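Side-chain contacts in Lpg2148(MvcA) (Legionella pneumophila subsp. pneumophila str. Philadelphia 1, PDB 6K11), which probably acts as a deamidase-related effector that regulates the ubiquitin-conjugating enzyme UBE2N of the host by deubiquitination: residues K55-S58 against K59-M63; D216-N219 against E220-R224; D270-L273 against S274-G277; L285-L288 against G289-T292; C179-L182 against F183-G187. All coordinates share one frame; numbering follows the deposited sequence.

Contact 1. Residues K55-S58 against K59-M63; sequences KEVS and KVCHM
The imidazole of His62 meets Ser58 at its edge: the carbonyl oxygen Ser58 O lies in the ring plane, only 8° out of it, on the side of ND1. His62 ND1 donates a hydrogen bond to Ser58 O of 3.1 Å, with an N-H...O angle of 146°. The same oxygen takes the backbone bond of the helix, His62 N to Ser58 O at 2.8 Å, and is therefore gripped twice by one residue. The two donors use it differently, since ND1 stands well above the carbonyl plane and not on a lone pair. A first torsion of -99°, away from the usual staggered values, turns the imidazole back along the helix so that ND1 can reach this oxygen. The ND1 bond helps to fix the rotation of the ring and is consistent with a proton on ND1. Ser58 OG lies 3.5 Å from His62 ND1.

One residue earlier the same i to i+4 spacing pairs apolar groups. Val57 CG1 lies 4.0 Å from Cys61 SG, while Cys61 N bonds to Val57 O. At a spacing of three, Glu56 OE1 and Lys59 NZ stand 4.3 Å apart, too long for a salt bridge, though the charges probably still attract; Glu56 OE1 also has a weak hydrogen bond from Ser39.

All of this lies between the middle and the last turn of helix 49-64. Val57, Val60 and Cys61 turn their side chains onto helix 358-381, meeting Lys370, Met373 and Thr374, so the valine side forms a helix-helix interface, whereas Lys59 and His62 are on the exposed side.

Contact 2. Residues D216-N219 against E220-R224; sequences DIFN and EQKER
Side-chain hydrogen bonding links Gln221 to Ile217: Gln221 NE2 donates to Ile217 O at 3.0 Å, nearly straight at 168°. The oxygen lies in the amide plane of Gln221, yet the donor stands 60° out of the plane of the Ile217 carbonyl. CG of Gln221 sits between its own backbone N and carbonyl carbon (chi1 58°), which folds the otherwise extended chain back over the helix end. At the other end of the amide, Arg224 NH1 donates to Gln221 OE1 at 2.7 Å.

Backbone bonds record the helix running out. Glu220 N still reaches Asp216 O, four residues back, at 2.9 Å, but Gln221 N turns to Phe218 O, three back, at 3.2 Å.

Side chains lying alongside each other complete the set. Ile217 CG2 lies 3.5 Å from Gln221 NE2, and Lys222 runs beside Asn219, its CE making a close C-H approach to Asn219 OD1 at 3.0 Å.

Leu172 and Asn171 offer carbonyl oxygens to Gln221 NE2 and Arg224 NH1, respectively. The Gln221 amide thus satisfies a carbonyl left without its i+4 backbone N-H and, with Arg224, ties the C-terminus of helix 206-220 to the end of strand 169-171 within the MvcA insertion domain.

Contact 3. Residues D270-L273 against S274-G277; sequences DEYL and SRIG
A type I beta turn from Ser274 to Gly277 ends helix 269-274 and leads directly into helix 278-288, with Gly277 at the N-cap position of the second helix. Across the helix end Arg275 folds back over Tyr272. The guanidinium passes over the backbone there, one face on Tyr272 CA, which lies 3.8 Å above its plane and offset toward the rim. Arg275 NH2 lies near the plane of the tyrosine ring, at its edge, 3.5 Å from Tyr272 CD1, and the two planes stand 80° apart; the guanidinium does not lie over the ring face. A bend at chi3 (-88°) brings the guanidinium back to this position, while Arg275 CG lies close to Glu271 O at 3.0 Å.

The backbone bonds show the helix tightening into the turn. Ser274 N reaches Asp270 O, four residues back, at 3.0 Å. Next, Arg275 N bonds to Tyr272 O at 3.3 Å, its bond to Glu271 O being weak, and Ile276 N bonds to Leu273 O at 3.1 Å. Gly277 then leaves helical angles with a positive phi of 88°, a conformation readily taken by glycine.

The polar side chains have partners beyond the turn: Asp270 and Glu271 both form salt bridges with Lys13, and Ser274 OG is hydrogen-bonded to Phe249 O. Leu273 packs against Pro251 of strand 250-252, Trp264 of helix 261-266 and Phe304 of helix 294-305, and Ile276 also touches Phe304. The helix end is thus set against strand 250-252, one of the two edge strands of the antiparallel sheet, and two neighbouring helices.

Contact 4. Residues L285-L288 against G289-T292; sequences LAVL and GKTT
Helix 278-288 ends at Gly289, the first residue to leave helical angles (phi -95°), and the chain enters the loop that connects it to the next helix, 294-305. Gly289 N still bonds to Leu285 O, four residues back, at 3.1 Å, with a weak second interaction to Ala286 O. Val287 O then becomes the focus of the termination by accepting two backbone N-H groups. Thr291 N donates at 2.8 Å and lies in the carbonyl plane, whereas Lys290 N, at 3.1 Å, stands 67° out of it. The two donors therefore meet the oxygen from distinct directions, which holds residues 290 and 291 close to the last turn.

Among the side chains, Lys290 crosses Val287 obliquely. Its chain bends at chi3 (89°), bringing CE beside Val287 CA and NZ to 4.1 Å from Val287 CG2, a contact of an ammonium end with a methyl group. Lys290 CB lies 3.1 Å from Ala286 O. Val287 and Leu288 also face helix 294-305, the valine on Glu296 and Ile300, the leucine on Arg297 and Phe305. The hydroxyl of Thr291 is hydrogen-bonded to Glu296 OE1 of that helix and to the backbone N of Asn293 just before it. With OG1 of Thr291 anti to the backbone N, the methyl faces back to the helix end, its CG2 3.4 Å from Val287 O.

Contact 5. Residues C179-L182 against F183-G187; sequences CTQL and FNAIG
Packing is tight where Phe183 and Ile186 meet the carbonyls of the preceding turn. Phe183 N donates to Cys179 O at 2.7 Å, and Phe183 CB touches the same oxygen at 3.2 Å. From there the ring leads away from the segment, with CG anti to the backbone N (chi1 -179°), toward Glu157 and Lys137, whose ammonium group makes a cation-pi interaction with it. At the other end of the contact Ile186 turns CG1 to within 3.4 Å of Leu182 O. Both Ile186 and Leu182 are buried against helix 206-220, meeting Ile214 there, the isoleucine also touching Ala210 and the leucine Glu213.

The opposite character is found on the residues that face outward. Asn184 runs alongside Thr180, and its backbone N bonds to Thr180 O at 3.1 Å. Gln181 is bent at chi2 (-89°), which brings its amide back toward the helix end, where NE2 lies 3.8 Å from the methyl Ala185 CB, a plain touch; OE1 of the same amide is bonded to Lys178. Thr180 OG1 is hydrogen-bonded to the backbone oxygens of Glu157 and Lys176, which must share its one proton.

The backbone loosens toward the helix end. Ala185 N has weak bonds to both Gln181 O, at 3.0 Å, and Leu182 O, and Ile186 has extended angles. Lys137 NZ is hydrogen-bonded to the carbonyl oxygens of Phe183, Ile186 and Gly187 just where helix 176-185 stops within the MvcA insertion domain; the fading of i to i+4 bonds is typical of a helix C-terminus.

How the contacts relate
Along the chain the order is contact 1, contact 5, contact 2, contact 3 and contact 4. Contacts 5 and 2 share the MvcA insertion domain, with centres about 20 Å apart and nearest atoms about 5 Å apart; helix 206-220, whose end forms contact 2, also packs on helix 176-185 of contact 5. Contacts 3 and 4 mark the ends of two successive helices, 269-274 and 278-288, their centres likewise about 20 Å apart, and both reach helix 294-305. Contact 1 stands apart on helix 49-64, its centre at least 37 Å from the others. Contacts 3 and 5 are the most distant pair, about 57 Å between centres, consistent with an elongated chain.

Contact 1. Residues K55-S58 against K59-M63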
loop_
_atom_site.group_PDB
_atom_site.type_symbol
_atom_site.label_atom_id
_atom_site.label_comp_id
_atom_site.label_asym_id
_atom_site.label_seq_id
_atom_site.Cartn_x
_atom_site.Cartn_y
_atom_site.Cartn_z
ATOM N N LYS A 55 0.779 2.907 -28.060
ATOM C CA LYS A 55 -0.060 2.288 -27.042
ATOM C C LYS A 55 0.532 2.464 -25.648
ATOM O O LYS A 55 -0.172 2.843 -24.700
ATOM C CB LYS A 55 -0.240 0.801 -27.367
ATOM C CG LYS A 55 -1.060 0.014 -26.346
ATOM C CD LYS A 55 -0.827 -1.487 -26.482
ATOM C CE LYS A 55 -1.752 -2.280 -25.565
ATOM N NZ LYS A 55 -1.543 -3.756 -25.682
ATOM N N GLU A 56 1.832 2.189 -25.501
ATOM C CA GLU A 56 2.446 2.285 -24.180
ATOM C C GLU A 56 2.500 3.727 -23.700
ATOM O O GLU A 56 2.321 3.995 -22.506
ATOM C CB GLU A 56 3.847 1.677 -24.198
ATOM C CG GLU A 56 3.857 0.172 -24.359
ATOM C CD GLU A 56 3.220 -0.540 -23.182
ATOM O OE1 GLU A 56 3.238 0.012 -22.059
ATOM O OE2 GLU A 56 2.707 -1.659 -23.377
ATOM N N VAL A 57 2.745 4.667 -24.608
ATOM C CA VAL A 57 2.796 6.071 -24.215
ATOM C C VAL A 57 1.419 6.533 -23.745
ATOM O O VAL A 57 1.287 7.207 -22.716
ATOM C CB VAL A 57 3.338 6.933 -25.368
ATOM C CG1 VAL A 57 3.192 8.408 -25.051
ATOM C CG2 VAL A 57 4.827 6.578 -25.641
ATOM N N SER A 58 0.372 6.162 -24.488
ATOM C CA SER A 58 -0.988 6.528 -24.099
ATOM C C SER A 58 -1.334 5.985 -22.715
ATOM O O SER A 58 -1.888 6.704 -21.871
ATOM C CB SER A 58 -1.986 6.016 -25.144
ATOM O OG SER A 58 -3.327 6.125 -24.663
ATOM N N LYS A 59 -1.011 4.713 -22.466
ATOM C CA LYS A 59 -1.335 4.091 -21.185
ATOM C C LYS A 59 -0.716 4.863 -20.019
ATOM O O LYS A 59 -1.399 5.190 -19.040
ATOM C CB LYS A 59 -0.864 2.637 -21.194
ATOM C CG LYS A 59 -0.922 1.926 -19.843
ATOM C CD LYS A 59 -0.637 0.433 -20.020
ATOM C CE LYS A 59 0.008 -0.180 -18.782
ATOM N NZ LYS A 59 0.582 -1.528 -19.081
ATOM N N VAL A 60 0.573 5.191 -20.125
ATOM C CA VAL A 60 1.268 5.887 -19.043
ATOM C C VAL A 60 0.743 7.310 -18.891
ATOM O O VAL A 60 0.520 7.788 -17.773
ATOM C CB VAL A 60 2.787 5.858 -19.300
ATOM C CG1 VAL A 60 3.510 6.808 -18.351
ATOM C CG2 VAL A 60 3.306 4.442 -19.166
ATOM N N CYS A 61 0.528 8.010 -20.001
ATOM C CA CYS A 61 0.064 9.385 -19.903
ATOM C C CYS A 61 -1.376 9.454 -19.400
ATOM O O CYS A 61 -1.753 10.442 -18.749
ATOM C CB CYS A 61 0.243 10.082 -21.253
ATOM S SG CYS A 61 2.036 10.173 -21.696
ATOM N N HIS A 62 -2.179 8.416 -19.672
ATOM C CA HIS A 62 -3.458 8.255 -18.978
ATOM C C HIS A 62 -3.263 8.245 -17.469
ATOM O O HIS A 62 -3.914 9.001 -16.747
ATOM C CB HIS A 62 -4.136 6.952 -19.396
ATOM C CG HIS A 62 -5.189 7.118 -20.438
ATOM N ND1 HIS A 62 -4.897 7.220 -21.780
ATOM C CD2 HIS A 62 -6.541 7.150 -20.342
ATOM C CE1 HIS A 62 -6.022 7.329 -22.467
ATOM N NE2 HIS A 62 -7.034 7.289 -21.619
ATOM N N MET A 63 -2.386 7.363 -16.982
ATOM C CA MET A 63 -2.168 7.211 -15.548
ATOM C C MET A 63 -1.675 8.503 -14.898
ATOM O O MET A 63 -2.020 8.776 -13.739
ATOM C CB MET A 63 -1.186 6.061 -15.288
ATOM C CG MET A 63 -1.669 4.712 -15.836
ATOM S SD MET A 63 -0.609 3.302 -15.405
ATOM C CE MET A 63 1.015 3.909 -15.849
#

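Contact 2. Residues D216-N219 against E220-R224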
loop_
_atom_site.group_PDB
_atom_site.type_symbol
_atom_site.label_atom_id
_atom_site.label_comp_id
_atom_site.label_asym_id
_atom_site.label_seq_id
_atom_site.Cartn_x
_atom_site.Cartn_y
_atom_site.Cartn_z
ATOM N N ASP A 216 -5.397 -30.026 7.777
ATOM C CA ASP A 216 -4.713 -30.278 9.046
ATOM C C ASP A 216 -3.205 -30.114 8.892
ATOM O O ASP A 216 -2.555 -29.453 9.713
ATOM C CB ASP A 216 -5.019 -31.688 9.562
ATOM C CG ASP A 216 -6.455 -31.858 10.039
ATOM O OD1 ASP A 216 -7.109 -30.852 10.391
ATOM O OD2 ASP A 216 -6.919 -33.021 10.076
ATOM N N ILE A 217 -2.634 -30.737 7.851
ATOM C CA ILE A 217 -1.196 -30.650 7.588
ATOM C C ILE A 217 -0.776 -29.186 7.495
ATOM O O ILE A 217 0.217 -28.758 8.097
ATOM C CB ILE A 217 -0.849 -31.425 6.301
ATOM C CG1 ILE A 217 -0.903 -32.946 6.536
ATOM C CG2 ILE A 217 0.517 -31.036 5.739
ATOM C CD1 ILE A 217 -0.905 -33.755 5.248
ATOM N N PHE A 218 -1.563 -28.392 6.763
ATOM C CA PHE A 218 -1.280 -26.969 6.592
ATOM C C PHE A 218 -1.391 -26.213 7.909
ATOM O O PHE A 218 -0.488 -25.448 8.271
ATOM C CB PHE A 218 -2.233 -26.379 5.555
ATOM C CG PHE A 218 -1.905 -24.965 5.154
ATOM C CD1 PHE A 218 -0.803 -24.695 4.355
ATOM C CD2 PHE A 218 -2.712 -23.914 5.556
ATOM C CE1 PHE A 218 -0.514 -23.388 3.976
ATOM C CE2 PHE A 218 -2.425 -22.611 5.181
ATOM C CZ PHE A 218 -1.330 -22.354 4.387
ATOM N N ASN A 219 -2.500 -26.404 8.636
ATOM C CA ASN A 219 -2.700 -25.687 9.898
ATOM C C ASN A 219 -1.600 -25.991 10.906
ATOM O O ASN A 219 -1.249 -25.130 11.729
ATOM C CB ASN A 219 -4.054 -26.040 10.524
ATOM C CG ASN A 219 -5.229 -25.531 9.722
ATOM O OD1 ASN A 219 -5.067 -24.717 8.818
ATOM N ND2 ASN A 219 -6.431 -26.008 10.053
ATOM N N GLU A 220 -1.056 -27.211 10.865
ATOM C CA GLU A 220 -0.045 -27.626 11.829
ATOM C C GLU A 220 1.242 -26.817 11.713
ATOM O O GLU A 220 1.975 -26.683 12.698
ATOM C CB GLU A 220 0.281 -29.112 11.637
ATOM C CG GLU A 220 -0.751 -30.070 12.194
ATOM C CD GLU A 220 -0.362 -30.620 13.561
ATOM O OE1 GLU A 220 -1.072 -30.314 14.548
ATOM O OE2 GLU A 220 0.651 -31.355 13.643
ATOM N N GLN A 221 1.560 -26.305 10.520
ATOM C CA GLN A 221 2.808 -25.587 10.288
ATOM C C GLN A 221 2.587 -24.117 9.934
ATOM O O GLN A 221 3.466 -23.496 9.321
ATOM C CB GLN A 221 3.600 -26.282 9.183
ATOM C CG GLN A 221 2.844 -26.403 7.862
ATOM C CD GLN A 221 3.494 -27.402 6.926
ATOM O OE1 GLN A 221 4.630 -27.218 6.495
ATOM N NE2 GLN A 221 2.773 -28.472 6.608
ATOM N N LYS A 222 1.446 -23.546 10.334
ATOM C CA LYS A 222 1.054 -22.200 9.907
ATOM C C LYS A 222 2.060 -21.130 10.315
ATOM O O LYS A 222 2.122 -20.072 9.674
ATOM C CB LYS A 222 -0.321 -21.841 10.501
ATOM C CG LYS A 222 -1.506 -22.185 9.604
ATOM C CD LYS A 222 -2.800 -21.498 10.092
ATOM C CE LYS A 222 -4.024 -21.963 9.305
ATOM N NZ LYS A 222 -4.729 -20.901 8.512
ATOM N N GLU A 223 2.841 -21.373 11.367
ATOM C CA GLU A 223 3.822 -20.385 11.788
ATOM C C GLU A 223 4.996 -20.280 10.825
ATOM O O GLU A 223 5.838 -19.395 11.006
ATOM C CB GLU A 223 4.307 -20.699 13.209
ATOM C CG GLU A 223 5.238 -21.900 13.330
ATOM C CD GLU A 223 4.620 -23.247 12.899
ATOM O OE1 GLU A 223 5.411 -24.200 12.681
ATOM O OE2 GLU A 223 3.364 -23.373 12.815
ATOM N N ARG A 224 5.071 -21.130 9.796
ATOM C CA ARG A 224 6.067 -20.935 8.743
ATOM C C ARG A 224 5.713 -19.780 7.812
ATOM O O ARG A 224 6.588 -19.283 7.094
ATOM C CB ARG A 224 6.206 -22.183 7.872
ATOM C CG ARG A 224 6.744 -23.422 8.553
ATOM C CD ARG A 224 6.728 -24.591 7.557
ATOM N NE ARG A 224 7.732 -24.481 6.495
ATOM C CZ ARG A 224 7.715 -25.227 5.393
ATOM N NH1 ARG A 224 6.757 -26.125 5.228
ATOM N NH2 ARG A 224 8.650 -25.095 4.462
#

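Contact 3. Residues D270-L273 against S274-G277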
loop_
_atom_site.group_PDB
_atom_site.type_symbol
_atom_site.label_atom_id
_atom_site.label_comp_id
_atom_site.label_asym_id
_atom_site.label_seq_id
_atom_site.Cartn_x
_atom_site.Cartn_y
_atom_site.Cartn_z
ATOM N N ASP A 270 -7.531 16.257 5.740
ATOM C CA ASP A 270 -6.574 16.283 6.842
ATOM C C ASP A 270 -7.087 17.151 7.990
ATOM O O ASP A 270 -7.019 16.753 9.162
ATOM C CB ASP A 270 -5.198 16.766 6.343
ATOM C CG ASP A 270 -5.193 18.234 5.874
ATOM O OD1 ASP A 270 -6.081 18.648 5.094
ATOM O OD2 ASP A 270 -4.266 18.974 6.269
ATOM N N GLU A 271 -7.615 18.340 7.670
ATOM C CA GLU A 271 -8.110 19.248 8.706
ATOM C C GLU A 271 -9.404 18.723 9.308
ATOM O O GLU A 271 -9.619 18.828 10.523
ATOM C CB GLU A 271 -8.326 20.653 8.129
ATOM C CG GLU A 271 -7.032 21.348 7.716
ATOM C CD GLU A 271 -7.231 22.823 7.366
ATOM O OE1 GLU A 271 -6.394 23.363 6.600
ATOM O OE2 GLU A 271 -8.218 23.431 7.846
ATOM N N TYR A 272 -10.279 18.167 8.466
ATOM C CA TYR A 272 -11.509 17.557 8.955
ATOM C C TYR A 272 -11.218 16.510 10.025
ATOM O O TYR A 272 -11.801 16.538 11.118
ATOM C CB TYR A 272 -12.286 16.933 7.796
ATOM C CG TYR A 272 -13.626 16.376 8.239
ATOM C CD1 TYR A 272 -14.711 17.223 8.483
ATOM C CD2 TYR A 272 -13.801 15.008 8.432
ATOM C CE1 TYR A 272 -15.932 16.723 8.901
ATOM C CE2 TYR A 272 -15.025 14.497 8.860
ATOM C CZ TYR A 272 -16.081 15.356 9.086
ATOM O OH TYR A 272 -17.281 14.835 9.499
ATOM N N LEU A 273 -10.314 15.572 9.729
ATOM C CA LEU A 273 -10.066 14.500 10.687
ATOM C C LEU A 273 -9.292 15.013 11.888
ATOM O O LEU A 273 -9.495 14.533 13.008
ATOM C CB LEU A 273 -9.328 13.331 10.018
ATOM C CG LEU A 273 -10.149 12.555 8.982
ATOM C CD1 LEU A 273 -9.216 11.677 8.148
ATOM C CD2 LEU A 273 -11.282 11.718 9.638
ATOM N N SER A 274 -8.422 16.001 11.677
ATOM C CA SER A 274 -7.714 16.622 12.787
ATOM C C SER A 274 -8.650 17.021 13.924
ATOM O O SER A 274 -8.270 16.951 15.100
ATOM C CB SER A 274 -6.972 17.855 12.285
ATOM O OG SER A 274 -6.218 18.421 13.329
ATOM N N ARG A 275 -9.872 17.441 13.595
ATOM C CA ARG A 275 -10.745 18.012 14.608
ATOM C C ARG A 275 -11.247 16.976 15.608
ATOM O O ARG A 275 -11.712 17.360 16.687
ATOM C CB ARG A 275 -11.900 18.749 13.918
ATOM C CG ARG A 275 -11.357 19.710 12.861
ATOM C CD ARG A 275 -12.262 20.853 12.494
ATOM N NE ARG A 275 -13.161 20.460 11.429
ATOM C CZ ARG A 275 -13.200 20.999 10.211
ATOM N NH1 ARG A 275 -12.403 22.004 9.859
ATOM N NH2 ARG A 275 -14.077 20.527 9.343
ATOM N N ILE A 276 -11.131 15.676 15.316
ATOM C CA ILE A 276 -11.577 14.703 16.312
ATOM C C ILE A 276 -10.562 14.494 17.424
ATOM O O ILE A 276 -10.922 13.959 18.482
ATOM C CB ILE A 276 -11.956 13.356 15.665
ATOM C CG1 ILE A 276 -10.720 12.518 15.327
ATOM C CG2 ILE A 276 -12.852 13.581 14.435
ATOM C CD1 ILE A 276 -11.090 11.109 14.879
ATOM N N GLY A 277 -9.324 14.932 17.239
ATOM C CA GLY A 277 -8.300 14.742 18.259
ATOM C C GLY A 277 -7.574 13.417 18.111
ATOM O O GLY A 277 -8.148 12.402 17.735
#

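Contact 4. Residues L285-L288 against G289-T292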
loop_
_atom_site.group_PDB
_atom_site.type_symbol
_atom_site.label_atom_id
_atom_site.label_comp_id
_atom_site.label_asym_id
_atom_site.label_seq_id
_atom_site.Cartn_x
_atom_site.Cartn_y
_atom_site.Cartn_z
ATOM N N LEU A 285 -8.585 3.518 15.414
ATOM C CA LEU A 285 -7.623 2.610 14.788
ATOM C C LEU A 285 -7.555 1.293 15.545
ATOM O O LEU A 285 -7.520 0.215 14.942
ATOM C CB LEU A 285 -6.232 3.245 14.735
ATOM C CG LEU A 285 -5.960 4.306 13.675
ATOM C CD1 LEU A 285 -4.474 4.727 13.715
ATOM C CD2 LEU A 285 -6.350 3.816 12.300
ATOM N N ALA A 286 -7.518 1.360 16.877
ATOM C CA ALA A 286 -7.515 0.130 17.667
ATOM C C ALA A 286 -8.766 -0.708 17.402
ATOM O O ALA A 286 -8.683 -1.937 17.304
ATOM C CB ALA A 286 -7.381 0.463 19.155
ATOM N N VAL A 287 -9.928 -0.065 17.269
ATOM C CA VAL A 287 -11.140 -0.806 16.921
ATOM C C VAL A 287 -10.996 -1.430 15.542
ATOM O O VAL A 287 -11.404 -2.580 15.316
ATOM C CB VAL A 287 -12.381 0.102 16.983
ATOM C CG1 VAL A 287 -13.601 -0.660 16.494
ATOM C CG2 VAL A 287 -12.612 0.629 18.410
ATOM N N LEU A 288 -10.422 -0.677 14.595
ATOM C CA LEU A 288 -10.215 -1.197 13.246
ATOM C C LEU A 288 -9.411 -2.490 13.271
ATOM O O LEU A 288 -9.664 -3.404 12.477
ATOM C CB LEU A 288 -9.514 -0.147 12.383
ATOM C CG LEU A 288 -9.395 -0.447 10.889
ATOM C CD1 LEU A 288 -10.762 -0.434 10.223
ATOM C CD2 LEU A 288 -8.454 0.571 10.240
ATOM N N GLY A 289 -8.446 -2.590 14.177
ATOM C CA GLY A 289 -7.593 -3.757 14.223
ATOM C C GLY A 289 -8.041 -4.825 15.191
ATOM O O GLY A 289 -7.280 -5.756 15.472
ATOM N N LYS A 290 -9.261 -4.720 15.706
ATOM C CA LYS A 290 -9.733 -5.584 16.777
ATOM C C LYS A 290 -11.124 -6.121 16.454
ATOM O O LYS A 290 -11.450 -7.262 16.802
ATOM C CB LYS A 290 -9.716 -4.803 18.100
ATOM C CG LYS A 290 -10.586 -5.335 19.218
ATOM C CD LYS A 290 -10.866 -4.229 20.232
ATOM C CE LYS A 290 -12.133 -3.440 19.863
ATOM N NZ LYS A 290 -12.642 -2.560 20.973
ATOM N N THR A 291 -11.944 -5.331 15.756
ATOM C CA THR A 291 -13.316 -5.748 15.487
ATOM C C THR A 291 -13.356 -7.012 14.630
ATOM O O THR A 291 -12.468 -7.276 13.815
ATOM C CB THR A 291 -14.098 -4.635 14.786
ATOM O OG1 THR A 291 -15.469 -5.033 14.634
ATOM C CG2 THR A 291 -13.510 -4.346 13.398
ATOM N N THR A 292 -14.414 -7.802 14.831
ATOM C CA THR A 292 -14.759 -8.916 13.961
ATOM C C THR A 292 -15.954 -8.596 13.076
ATOM O O THR A 292 -16.386 -9.458 12.302
ATOM C CB THR A 292 -15.073 -10.168 14.796
ATOM O OG1 THR A 292 -16.260 -9.935 15.563
ATOM C CG2 THR A 292 -13.943 -10.475 15.736
#

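Contact 5. Residues C179-L182 against F183-G187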
loop_
_atom_site.group_PDB
_atom_site.type_symbol
_atom_site.label_atom_id
_atom_site.label_comp_id
_atom_site.label_asym_id
_atom_site.label_seq_id
_atom_site.Cartn_x
_atom_site.Cartn_y
_atom_site.Cartn_z
ATOM N N CYS A 179 1.635 -38.112 -1.172
ATOM C CA CYS A 179 1.041 -37.193 -2.139
ATOM C C CYS A 179 0.286 -37.952 -3.221
ATOM O O CYS A 179 -0.830 -37.574 -3.596
ATOM C CB CYS A 179 2.120 -36.325 -2.769
ATOM S SG CYS A 179 2.826 -35.162 -1.613
ATOM N N THR A 180 0.904 -39.013 -3.755
ATOM C CA THR A 180 0.234 -39.842 -4.752
ATOM C C THR A 180 -1.090 -40.369 -4.219
ATOM O O THR A 180 -2.104 -40.383 -4.934
ATOM C CB THR A 180 1.144 -40.999 -5.171
ATOM O OG1 THR A 180 2.311 -40.485 -5.826
ATOM C CG2 THR A 180 0.417 -41.931 -6.138
ATOM N N GLN A 181 -1.109 -40.782 -2.955
ATOM C CA GLN A 181 -2.341 -41.293 -2.365
ATOM C C GLN A 181 -3.409 -40.206 -2.267
ATOM O O GLN A 181 -4.560 -40.409 -2.674
ATOM C CB GLN A 181 -2.025 -41.894 -0.998
ATOM C CG GLN A 181 -3.215 -42.491 -0.296
ATOM C CD GLN A 181 -3.930 -41.470 0.538
ATOM O OE1 GLN A 181 -3.301 -40.730 1.291
ATOM N NE2 GLN A 181 -5.251 -41.404 0.404
ATOM N N LEU A 182 -3.053 -39.048 -1.703
ATOM C CA LEU A 182 -4.007 -37.943 -1.601
ATOM C C LEU A 182 -4.468 -37.491 -2.977
ATOM O O LEU A 182 -5.644 -37.156 -3.168
ATOM C CB LEU A 182 -3.367 -36.759 -0.860
ATOM C CG LEU A 182 -3.072 -36.882 0.629
ATOM C CD1 LEU A 182 -2.149 -35.736 1.092
ATOM C CD2 LEU A 182 -4.363 -36.887 1.416
ATOM N N PHE A 183 -3.547 -37.472 -3.948
ATOM C CA PHE A 183 -3.873 -37.036 -5.303
ATOM C C PHE A 183 -4.979 -37.900 -5.896
ATOM O O PHE A 183 -5.968 -37.387 -6.441
ATOM C CB PHE A 183 -2.609 -37.085 -6.161
ATOM C CG PHE A 183 -2.792 -36.633 -7.588
ATOM C CD1 PHE A 183 -3.163 -37.536 -8.574
ATOM C CD2 PHE A 183 -2.545 -35.320 -7.953
ATOM C CE1 PHE A 183 -3.304 -37.134 -9.889
ATOM C CE2 PHE A 183 -2.682 -34.912 -9.268
ATOM C CZ PHE A 183 -3.060 -35.826 -10.238
ATOM N N ASN A 184 -4.842 -39.216 -5.774
ATOM C CA ASN A 184 -5.822 -40.138 -6.337
ATOM C C ASN A 184 -7.064 -40.304 -5.463
ATOM O O ASN A 184 -8.036 -40.916 -5.908
ATOM C CB ASN A 184 -5.143 -41.488 -6.593
ATOM C CG ASN A 184 -4.145 -41.416 -7.730
ATOM O OD1 ASN A 184 -2.956 -41.666 -7.544
ATOM N ND2 ASN A 184 -4.622 -41.043 -8.918
ATOM N N ALA A 185 -7.072 -39.770 -4.242
ATOM C CA ALA A 185 -8.265 -39.800 -3.405
ATOM C C ALA A 185 -9.190 -38.615 -3.649
ATOM O O ALA A 185 -10.326 -38.609 -3.153
ATOM C CB ALA A 185 -7.879 -39.833 -1.920
ATOM N N ILE A 186 -8.736 -37.613 -4.395
ATOM C CA ILE A 186 -9.516 -36.415 -4.657
ATOM C C ILE A 186 -10.008 -36.471 -6.098
ATOM O O ILE A 186 -9.323 -37.009 -6.976
ATOM C CB ILE A 186 -8.675 -35.159 -4.354
ATOM C CG1 ILE A 186 -8.390 -35.126 -2.847
ATOM C CG2 ILE A 186 -9.385 -33.882 -4.805
ATOM C CD1 ILE A 186 -7.461 -34.033 -2.365
ATOM N N GLY A 187 -11.223 -35.966 -6.325
ATOM C CA GLY A 187 -11.851 -35.986 -7.634
ATOM C C GLY A 187 -11.195 -35.113 -8.690
ATOM O O GLY A 187 -9.984 -34.852 -8.639
#